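Local coordinates for sugar ABC transporter, periplasmic sugar-binding protein (Caulobacter crescentus, PDB 4IRX), which binds myo-inositol in the cleft between its two lobes and probably hands it to a sugar ABC transporter for nutrient uptake, at residues A71-S75 / K76-G80; K126-P129 / A130-V134; D229-P232 / E233-A236. All coordinates share one frame; numbering follows the deposited sequence.

Contact 1: residues A71-S75 / K76-G80; sequences APTDS and KALAG
The carboxylate of Asp74 is set between two backbone N-H groups and a methyl. Ala77 N reaches OD1 of Asp74 at 3.0 Å from the anti side, 25° out of the carboxylate plane, and the Lys76 N contact with the same OD1 is longer and weak, coming from the opposite side of that plane. The CB of Ala77 stands over the face that its own N approaches, 3.5 Å from Asp74 OD1. With CG anti to the backbone N (chi1 -175°), the carboxylate folds forward over the next residues, and its bond to Lys76 gives a loose Asx turn. The Pro72 ring presents CB to Leu78 CG at 3.8 Å.

Behind the carboxylate, Leu78 N makes a weak bond to Asp74 O, and a type I turn, closed by Ala79 N to Lys76 O at 3.2 Å, leads into helix 79-87. Leu78 turns inward: CD2 lies 3.9 Å from Thr73 OG1, the two side chains crossing at about a right angle, while Gln53, Ile54 and Leu57 of helix 50-62 line its surroundings. Thr73 OG1 itself is bonded to Ser50.

The segment joins strand 67-70 to helix 79-87 beside the cleft of a two-lobed periplasmic binding protein. The side chain of Ser75 is about 8 Å from the bound inositol; its OG is bonded to Asn98 O and Ser144 N. The Asp74 carboxylate, taking up N-H groups just ahead of the helix, probably gains from their partial positive charge, while the buried Leu78 adds apolar contact with Pro72 and helix 50-62.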
ATOM      1  N   ALA A  71       6.568  -8.664   1.333  1.00  9.46           N
ATOM      2  CA  ALA A  71       6.251  -7.253   1.089  1.00  9.58           C
ATOM      3  C   ALA A  71       7.507  -6.502   1.518  1.00 11.48           C
ATOM      4  O   ALA A  71       7.701  -6.257   2.719  1.00 10.43           O
ATOM      5  CB  ALA A  71       5.038  -6.803   1.902  1.00 11.70           C
ATOM      6  N   PRO A  72       8.392  -6.177   0.553  1.00 11.73           N
ATOM      7  CA  PRO A  72       9.711  -5.643   0.938  1.00 10.08           C
ATOM      8  C   PRO A  72       9.614  -4.256   1.561  1.00 14.24           C
ATOM      9  O   PRO A  72       8.831  -3.444   1.069  1.00 12.16           O
ATOM     10  CB  PRO A  72      10.463  -5.544  -0.392  1.00 11.63           C
ATOM     11  CG  PRO A  72       9.360  -5.445  -1.448  1.00 12.63           C
ATOM     12  CD  PRO A  72       8.240  -6.311  -0.911  1.00 11.02           C
ATOM     13  N   THR A  73      10.427  -3.972   2.579  1.00 12.81           N
ATOM     14  CA  THR A  73      10.504  -2.629   3.161  1.00 11.96           C
ATOM     15  C   THR A  73      10.919  -1.592   2.125  1.00 13.68           C
ATOM     16  O   THR A  73      10.459  -0.449   2.160  1.00 16.02           O
ATOM     17  CB  THR A  73      11.512  -2.571   4.332  1.00 14.89           C
ATOM     18  OG1 THR A  73      12.813  -2.909   3.831  1.00 21.32           O
ATOM     19  CG2 THR A  73      11.111  -3.523   5.438  1.00 16.02           C
ATOM     20  N   ASP A  74      11.798  -1.996   1.219  1.00 13.48           N
ATOM     21  CA  ASP A  74      12.293  -1.167   0.134  1.00 12.67           C
ATOM     22  C   ASP A  74      12.451  -2.066  -1.101  1.00 15.66           C
ATOM     23  O   ASP A  74      13.127  -3.101  -1.054  1.00 13.24           O
ATOM     24  CB  ASP A  74      13.635  -0.541   0.545  1.00 18.04           C
ATOM     25  CG  ASP A  74      14.161   0.431  -0.473  1.00 20.05           C
ATOM     26  OD1 ASP A  74      14.611  -0.007  -1.549  1.00 16.16           O
ATOM     27  OD2 ASP A  74      14.148   1.654  -0.193  1.00 27.06           O
ATOM     28  N   SER A  75      11.806  -1.678  -2.191  1.00 13.48           N
ATOM     29  CA  SER A  75      11.700  -2.510  -3.382  1.00 13.00           C
ATOM     30  C   SER A  75      13.045  -2.819  -4.034  1.00 17.08           C
ATOM     31  O   SER A  75      13.255  -3.931  -4.535  1.00 18.06           O
ATOM     32  CB  SER A  75      10.739  -1.894  -4.398  1.00 14.35           C
ATOM     33  OG  SER A  75       9.383  -1.966  -3.937  1.00 12.83           O
ATOM     34  N   LYS A  76      13.967  -1.858  -4.009  1.00 16.59           N
ATOM     35  CA  LYS A  76      15.306  -2.085  -4.557  1.00 18.64           C
ATOM     36  C   LYS A  76      16.234  -2.774  -3.580  1.00 13.36           C
ATOM     37  O   LYS A  76      17.055  -3.605  -3.995  1.00 15.94           O
ATOM     38  CB  LYS A  76      15.944  -0.758  -4.974  1.00 20.86           C
ATOM     39  CG  LYS A  76      15.222  -0.008  -6.059  1.00 35.15           C
ATOM     40  CD  LYS A  76      15.217  -0.789  -7.352  1.00 44.38           C
ATOM     41  CE  LYS A  76      14.715   0.075  -8.501  1.00 52.00           C
ATOM     42  NZ  LYS A  76      15.524   1.317  -8.597  1.00 50.03           N
ATOM     43  N   ALA A  77      16.122  -2.447  -2.296  1.00 15.73           N
ATOM     44  CA  ALA A  77      17.046  -2.949  -1.282  1.00 15.93           C
ATOM     45  C   ALA A  77      16.930  -4.454  -1.037  1.00 20.56           C
ATOM     46  O   ALA A  77      17.867  -5.094  -0.583  1.00 18.52           O
ATOM     47  CB  ALA A  77      16.881  -2.185   0.033  1.00 21.30           C
ATOM     48  N   LEU A  78      15.789  -5.025  -1.385  1.00 12.19           N
ATOM     49  CA  LEU A  78      15.567  -6.447  -1.168  1.00 11.84           C
ATOM     50  C   LEU A  78      15.894  -7.297  -2.395  1.00 14.46           C
ATOM     51  O   LEU A  78      15.725  -8.516  -2.370  1.00 15.59           O
ATOM     52  CB  LEU A  78      14.117  -6.683  -0.724  1.00 14.30           C
ATOM     53  CG  LEU A  78      13.870  -6.646   0.794  1.00 15.96           C
ATOM     54  CD1 LEU A  78      14.385  -7.916   1.424  1.00 16.46           C
ATOM     55  CD2 LEU A  78      14.503  -5.434   1.447  1.00 15.61           C
ATOM     56  N   ALA A  79      16.350  -6.664  -3.473  1.00 17.07           N
ATOM     57  CA  ALA A  79      16.630  -7.381  -4.716  1.00 18.30           C
ATOM     58  C   ALA A  79      17.753  -8.412  -4.543  1.00 19.76           C
ATOM     59  O   ALA A  79      17.686  -9.524  -5.071  1.00 18.43           O
ATOM     60  CB  ALA A  79      16.956  -6.408  -5.842  1.00 18.24           C
ATOM     61  N   GLY A  80      18.766  -8.055  -3.765  1.00 17.77           N
ATOM     62  CA  GLY A  80      19.879  -8.955  -3.498  1.00 17.05           C
ATOM     63  C   GLY A  80      19.455 -10.200  -2.730  1.00 19.39           C
ATOM     64  O   GLY A  80      19.848 -11.328  -3.068  1.00 18.88           O
TER

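Contact 2: residues K126-P129 / A130-V134; sequences KTYP and AGARV
Gly131 N donates to Tyr128 O at 2.9 Å, a fairly straight bond (N-H...O 162°) that arrives well above the carbonyl plane. It closes a type I beta turn, Tyr128 to Gly131, through which helix 113-127 hands over to strand 132-138, an inner strand of the four-stranded parallel sheet of one alpha/beta lobe. Tyr128 is the first residue to leave helical backbone angles, and Pro129 and Ala130 form the corner, where the Ala130 CB lies 3.6 Å from Pro129 C. Gly131, with phi at 114°, takes a backbone shape in which a side chain would press on the carbonyl oxygen of Ala130, so the lack of one matters here.

The root of the Tyr128 side chain rests against the start of the strand. With chi1 at -68° the ring leaves the backbone on the side of its own N, opposite the carbonyl carbon, and its root comes against Ala132: the ring CG of Tyr128 is 3.7 Å from Ala132 CB. The methyl meets the ring obliquely at this inner end, while the phenol OH leads away from the turn. Asp196, just before the neighbouring strand 197-200, and Val197, on it, are further neighbours of the tyrosine, and Asp196 OD2 also accepts Arg133 N. With the ring of Tyr128 cut back to an alanine here, the Ala132 methyl is likely to lose the surface it packs on and a gap would probably open toward Val197. The corner residues are exposed, whereas Ala132 is buried at the start of the strand. Close to the turn, the Gly131 O atom lies 3.3 Å from Tyr128 CB.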
ATOM      1  N   LYS A 126     -11.250  16.479 -12.800  1.00  9.61           N
ATOM      2  CA  LYS A 126     -12.683  16.518 -13.097  1.00 10.97           C
ATOM      3  C   LYS A 126     -13.417  17.471 -12.155  1.00 13.80           C
ATOM      4  O   LYS A 126     -14.332  18.198 -12.560  1.00 13.52           O
ATOM      5  CB  LYS A 126     -13.287  15.114 -13.014  1.00 17.45           C
ATOM      6  CG  LYS A 126     -14.812  15.097 -12.994  1.00 18.61           C
ATOM      7  CD  LYS A 126     -15.336  13.669 -13.040  1.00 34.86           C
ATOM      8  CE  LYS A 126     -16.848  13.629 -12.885  1.00 47.05           C
ATOM      9  NZ  LYS A 126     -17.347  12.222 -12.827  1.00 46.96           N
ATOM     10  N   THR A 127     -13.003  17.473 -10.892  1.00 11.17           N
ATOM     11  CA  THR A 127     -13.677  18.229  -9.841  1.00 11.52           C
ATOM     12  C   THR A 127     -13.307  19.709  -9.859  1.00 10.54           C
ATOM     13  O   THR A 127     -14.091  20.562  -9.443  1.00 11.52           O
ATOM     14  CB  THR A 127     -13.349  17.584  -8.465  1.00 12.14           C
ATOM     15  OG1 THR A 127     -13.819  16.231  -8.488  1.00 13.70           O
ATOM     16  CG2 THR A 127     -13.997  18.335  -7.300  1.00 15.49           C
ATOM     17  N   TYR A 128     -12.119  20.020 -10.377  1.00 10.63           N
ATOM     18  CA  TYR A 128     -11.636  21.391 -10.424  1.00 10.05           C
ATOM     19  C   TYR A 128     -11.243  21.774 -11.842  1.00 12.63           C
ATOM     20  O   TYR A 128     -10.065  21.910 -12.144  1.00 11.33           O
ATOM     21  CB  TYR A 128     -10.445  21.556  -9.471  1.00 10.93           C
ATOM     22  CG  TYR A 128     -10.817  21.438  -8.008  1.00 13.03           C
ATOM     23  CD1 TYR A 128     -10.813  20.208  -7.364  1.00 12.89           C
ATOM     24  CD2 TYR A 128     -11.196  22.555  -7.283  1.00 13.22           C
ATOM     25  CE1 TYR A 128     -11.140  20.099  -6.017  1.00 14.03           C
ATOM     26  CE2 TYR A 128     -11.537  22.454  -5.937  1.00 14.40           C
ATOM     27  CZ  TYR A 128     -11.501  21.221  -5.325  1.00 14.99           C
ATOM     28  OH  TYR A 128     -11.841  21.119  -3.991  1.00 17.08           O
ATOM     29  N   PRO A 129     -12.228  21.927 -12.741  1.00 11.05           N
ATOM     30  CA  PRO A 129     -11.798  22.087 -14.139  1.00 12.86           C
ATOM     31  C   PRO A 129     -11.071  23.379 -14.463  1.00 14.50           C
ATOM     32  O   PRO A 129     -10.478  23.442 -15.546  1.00 15.87           O
ATOM     33  CB  PRO A 129     -13.096  21.948 -14.953  1.00 17.74           C
ATOM     34  CG  PRO A 129     -14.212  22.035 -13.969  1.00 20.38           C
ATOM     35  CD  PRO A 129     -13.673  21.677 -12.601  1.00 13.17           C
ATOM     36  N   ALA A 130     -11.106  24.376 -13.579  1.00 10.79           N
ATOM     37  CA  ALA A 130     -10.349  25.616 -13.777  1.00 11.46           C
ATOM     38  C   ALA A 130      -8.994  25.603 -13.055  1.00 13.64           C
ATOM     39  O   ALA A 130      -8.275  26.615 -13.033  1.00 15.88           O
ATOM     40  CB  ALA A 130     -11.168  26.830 -13.318  1.00 14.47           C
ATOM     41  N   GLY A 131      -8.660  24.486 -12.433  1.00  9.36           N
ATOM     42  CA  GLY A 131      -7.400  24.376 -11.714  1.00  9.75           C
ATOM     43  C   GLY A 131      -7.601  24.213 -10.214  1.00  9.90           C
ATOM     44  O   GLY A 131      -8.699  24.396  -9.689  1.00 10.15           O
ATOM     45  N   ALA A 132      -6.525  23.856  -9.521  1.00  9.57           N
ATOM     46  CA  ALA A 132      -6.579  23.611  -8.084  1.00  9.03           C
ATOM     47  C   ALA A 132      -5.201  23.630  -7.513  1.00 11.09           C
ATOM     48  O   ALA A 132      -4.222  23.393  -8.226  1.00 10.27           O
ATOM     49  CB  ALA A 132      -7.215  22.297  -7.798  1.00 10.87           C
ATOM     50  N   ARG A 133      -5.126  23.921  -6.218  1.00  9.15           N
ATOM     51  CA  ARG A 133      -3.879  23.824  -5.450  1.00  9.19           C
ATOM     52  C   ARG A 133      -3.884  22.517  -4.678  1.00 10.33           C
ATOM     53  O   ARG A 133      -4.809  22.273  -3.885  1.00 10.60           O
ATOM     54  CB  ARG A 133      -3.769  24.992  -4.465  1.00 10.72           C
ATOM     55  CG  ARG A 133      -3.587  26.311  -5.147  1.00 14.58           C
ATOM     56  CD  ARG A 133      -3.759  27.489  -4.191  1.00 23.17           C
ATOM     57  NE  ARG A 133      -2.806  27.425  -3.091  1.00 28.57           N
ATOM     58  CZ  ARG A 133      -1.555  27.864  -3.186  1.00 38.02           C
ATOM     59  NH1 ARG A 133      -1.133  28.402  -4.325  1.00 40.33           N
ATOM     60  NH2 ARG A 133      -0.731  27.780  -2.149  1.00 35.63           N
ATOM     61  N   VAL A 134      -2.881  21.662  -4.934  1.00  8.25           N
ATOM     62  CA  VAL A 134      -2.832  20.299  -4.440  1.00  7.87           C
ATOM     63  C   VAL A 134      -1.601  20.060  -3.570  1.00  9.64           C
ATOM     64  O   VAL A 134      -0.485  20.456  -3.919  1.00 11.66           O
ATOM     65  CB  VAL A 134      -2.805  19.294  -5.646  1.00 10.23           C
ATOM     66  CG1 VAL A 134      -2.781  17.840  -5.174  1.00 13.46           C
ATOM     67  CG2 VAL A 134      -3.993  19.536  -6.576  1.00 12.19           C
TER

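Contact 3: residues D229-P232 / E233-A236; sequences DAIP and EALA. With INS (1,2,3,4,5,6-hexahydroxy-cyclohexane), chain C.
Both oxygens of the Asp229 carboxylate accept hydrogen bonds from neighbouring hydroxyls of the bound inositol: O2 of the ligand gives to Asp229 OD1 at 2.7 Å and O3 gives to Asp229 OD2 at 2.6 Å. The two-point grip fixes the turn of the carboxylate against the ring, and Gln249 NE2 bonds to OD1 as well. Asp96, Asp140, Ser145, Asn139 and others hold further hydroxyls of the ligand.

Beyond Asp229 the chain passes into helix 232-239. Ile231 occupies the N-cap position, and its carbonyl O receives Leu235 N at 3.0 Å in a nearly straight bond (164°), with a weak second bond from Ala234 N. Next, Ala236 N bonds to Pro232 O at 3.0 Å. This is the first turn of a helix that starts just after a ligand-binding loop, in the alpha/beta lobe whose parallel sheet ends at strand 224-226. Ile231 N is held by Asp203 OD2.

The packing is made by short side chains and two branched ones. A chi1 of 70° turns CG1 of Ile231 toward the first helical turn, where it lies 4.1 Å from Ala234 CB. Leu235 sits over the loop: CG is 3.4 Å from Ile231 O, and CD2 meets Ala230 CB at 4.1 Å. On the outer side, Glu233 extends to a salt bridge with Arg176.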
ATOM      1  N   ASP A 229      -6.758   3.070   0.185  1.00  7.73           N
ATOM      2  CA  ASP A 229      -6.818   1.761   0.921  1.00 10.94           C
ATOM      3  C   ASP A 229      -8.245   1.324   1.218  1.00  8.99           C
ATOM      4  O   ASP A 229      -8.496   0.143   1.391  1.00 10.48           O
ATOM      5  CB  ASP A 229      -6.046   1.666   2.265  1.00  9.73           C
ATOM      6  CG  ASP A 229      -4.547   1.685   2.092  1.00 11.98           C
ATOM      7  OD1 ASP A 229      -4.075   1.473   0.957  1.00 10.59           O
ATOM      8  OD2 ASP A 229      -3.839   1.937   3.089  1.00 11.10           O
ATOM      9  N   ALA A 230      -9.167   2.276   1.311  1.00  8.29           N
ATOM     10  CA  ALA A 230     -10.556   1.981   1.692  1.00 10.72           C
ATOM     11  C   ALA A 230     -10.660   1.226   3.020  1.00 11.05           C
ATOM     12  O   ALA A 230     -11.422   0.264   3.148  1.00 11.04           O
ATOM     13  CB  ALA A 230     -11.295   1.233   0.562  1.00 11.12           C
ATOM     14  N   ILE A 231      -9.898   1.658   4.014  1.00 12.33           N
ATOM     15  CA  ILE A 231     -10.043   1.047   5.330  1.00 11.37           C
ATOM     16  C   ILE A 231     -11.364   1.537   5.936  1.00 12.19           C
ATOM     17  O   ILE A 231     -11.855   2.600   5.565  1.00 11.14           O
ATOM     18  CB  ILE A 231      -8.843   1.338   6.280  1.00 12.30           C
ATOM     19  CG1 ILE A 231      -8.818   2.797   6.711  1.00 12.21           C
ATOM     20  CG2 ILE A 231      -7.511   0.932   5.610  1.00 12.33           C
ATOM     21  CD1 ILE A 231      -7.627   3.144   7.664  1.00 14.15           C
ATOM     22  N   PRO A 232     -11.965   0.738   6.828  1.00 12.56           N
ATOM     23  CA  PRO A 232     -13.298   1.104   7.340  1.00 14.29           C
ATOM     24  C   PRO A 232     -13.383   2.482   7.983  1.00 13.18           C
ATOM     25  O   PRO A 232     -14.413   3.138   7.854  1.00 13.54           O
ATOM     26  CB  PRO A 232     -13.585   0.007   8.369  1.00 18.24           C
ATOM     27  CG  PRO A 232     -12.757  -1.161   7.891  1.00 17.38           C
ATOM     28  CD  PRO A 232     -11.531  -0.594   7.283  1.00 14.05           C
ATOM     29  N   GLU A 233     -12.327   2.918   8.652  1.00 14.54           N
ATOM     30  CA  GLU A 233     -12.308   4.234   9.285  1.00 14.32           C
ATOM     31  C   GLU A 233     -12.469   5.330   8.241  1.00 13.83           C
ATOM     32  O   GLU A 233     -13.186   6.312   8.452  1.00 14.32           O
ATOM     33  CB  GLU A 233     -10.999   4.405  10.076  1.00 19.78           C
ATOM     34  CG  GLU A 233     -10.943   5.553  11.061  1.00 23.96           C
ATOM     35  CD  GLU A 233      -9.629   5.548  11.845  1.00 26.63           C
ATOM     36  OE1 GLU A 233      -8.768   4.676  11.570  1.00 38.59           O
ATOM     37  OE2 GLU A 233      -9.465   6.416  12.720  1.00 39.91           O
ATOM     38  N   ALA A 234     -11.811   5.163   7.093  1.00 13.20           N
ATOM     39  CA  ALA A 234     -11.937   6.136   6.010  1.00 11.05           C
ATOM     40  C   ALA A 234     -13.328   6.075   5.378  1.00 11.95           C
ATOM     41  O   ALA A 234     -13.902   7.103   5.021  1.00 13.14           O
ATOM     42  CB  ALA A 234     -10.865   5.894   4.941  1.00 13.11           C
ATOM     43  N   LEU A 235     -13.842   4.864   5.205  1.00 10.39           N
ATOM     44  CA  LEU A 235     -15.184   4.691   4.653  1.00 12.12           C
ATOM     45  C   LEU A 235     -16.224   5.459   5.498  1.00 10.05           C
ATOM     46  O   LEU A 235     -17.124   6.097   4.947  1.00 10.80           O
ATOM     47  CB  LEU A 235     -15.537   3.189   4.519  1.00 12.84           C
ATOM     48  CG  LEU A 235     -14.605   2.338   3.629  1.00 11.31           C
ATOM     49  CD1 LEU A 235     -15.005   0.854   3.661  1.00 12.77           C
ATOM     50  CD2 LEU A 235     -14.704   2.847   2.213  1.00 10.40           C
ATOM     51  N   ALA A 236     -16.063   5.403   6.816  1.00 11.95           N
ATOM     52  CA  ALA A 236     -16.947   6.123   7.734  1.00 13.48           C
ATOM     53  C   ALA A 236     -16.842   7.623   7.565  1.00 13.75           C
ATOM     54  O   ALA A 236     -17.861   8.318   7.612  1.00 13.65           O
ATOM     55  CB  ALA A 236     -16.666   5.707   9.164  1.00 16.18           C
TER
HETATM   56  C1  INS C 401      -0.003  -0.204   0.856  1.00  8.24           C
HETATM   57  C2  INS C 401      -1.012   0.558   1.649  1.00  8.99           C
HETATM   58  C3  INS C 401      -0.402   0.926   2.977  1.00  8.66           C
HETATM   59  C4  INS C 401       0.803   1.788   2.773  1.00 10.19           C
HETATM   60  C5  INS C 401       1.843   1.042   2.026  1.00  8.58           C
HETATM   61  C6  INS C 401       1.304   0.549   0.703  1.00 10.68           C
HETATM   62  O1  INS C 401      -0.528  -0.537  -0.405  1.00  8.29           O
HETATM   63  O2  INS C 401      -1.410   1.690   0.938  1.00 10.06           O
HETATM   64  O3  INS C 401      -1.347   1.569   3.798  1.00  9.33           O
HETATM   65  O4  INS C 401       1.298   2.244   3.992  1.00 11.40           O
HETATM   66  O5  INS C 401       2.956   1.860   1.849  1.00 10.97           O
HETATM   67  O6  INS C 401       2.283  -0.135  -0.034  1.00  8.84           O

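All three contacts are local, each at a join between loop and helix or between helix and strand. Contacts 1 and 3 lie on opposite sides of the chain's centre, their centres each about 14 Å from it, with nearest atoms about 12 Å apart: both flank the inositol cleft, in different lobes; contact 1 is buried and contact 3 partly so. Contact 3 supplies a carboxylate that binds the ligand; the carboxylate of contact 1 instead binds its own backbone. Contact 2 sits at the surface, its centre about 26 Å from that of the chain, in the lobe of contact 3, where a turn bond and one tyrosine-alanine contact replace the denser polar networks near the cleft.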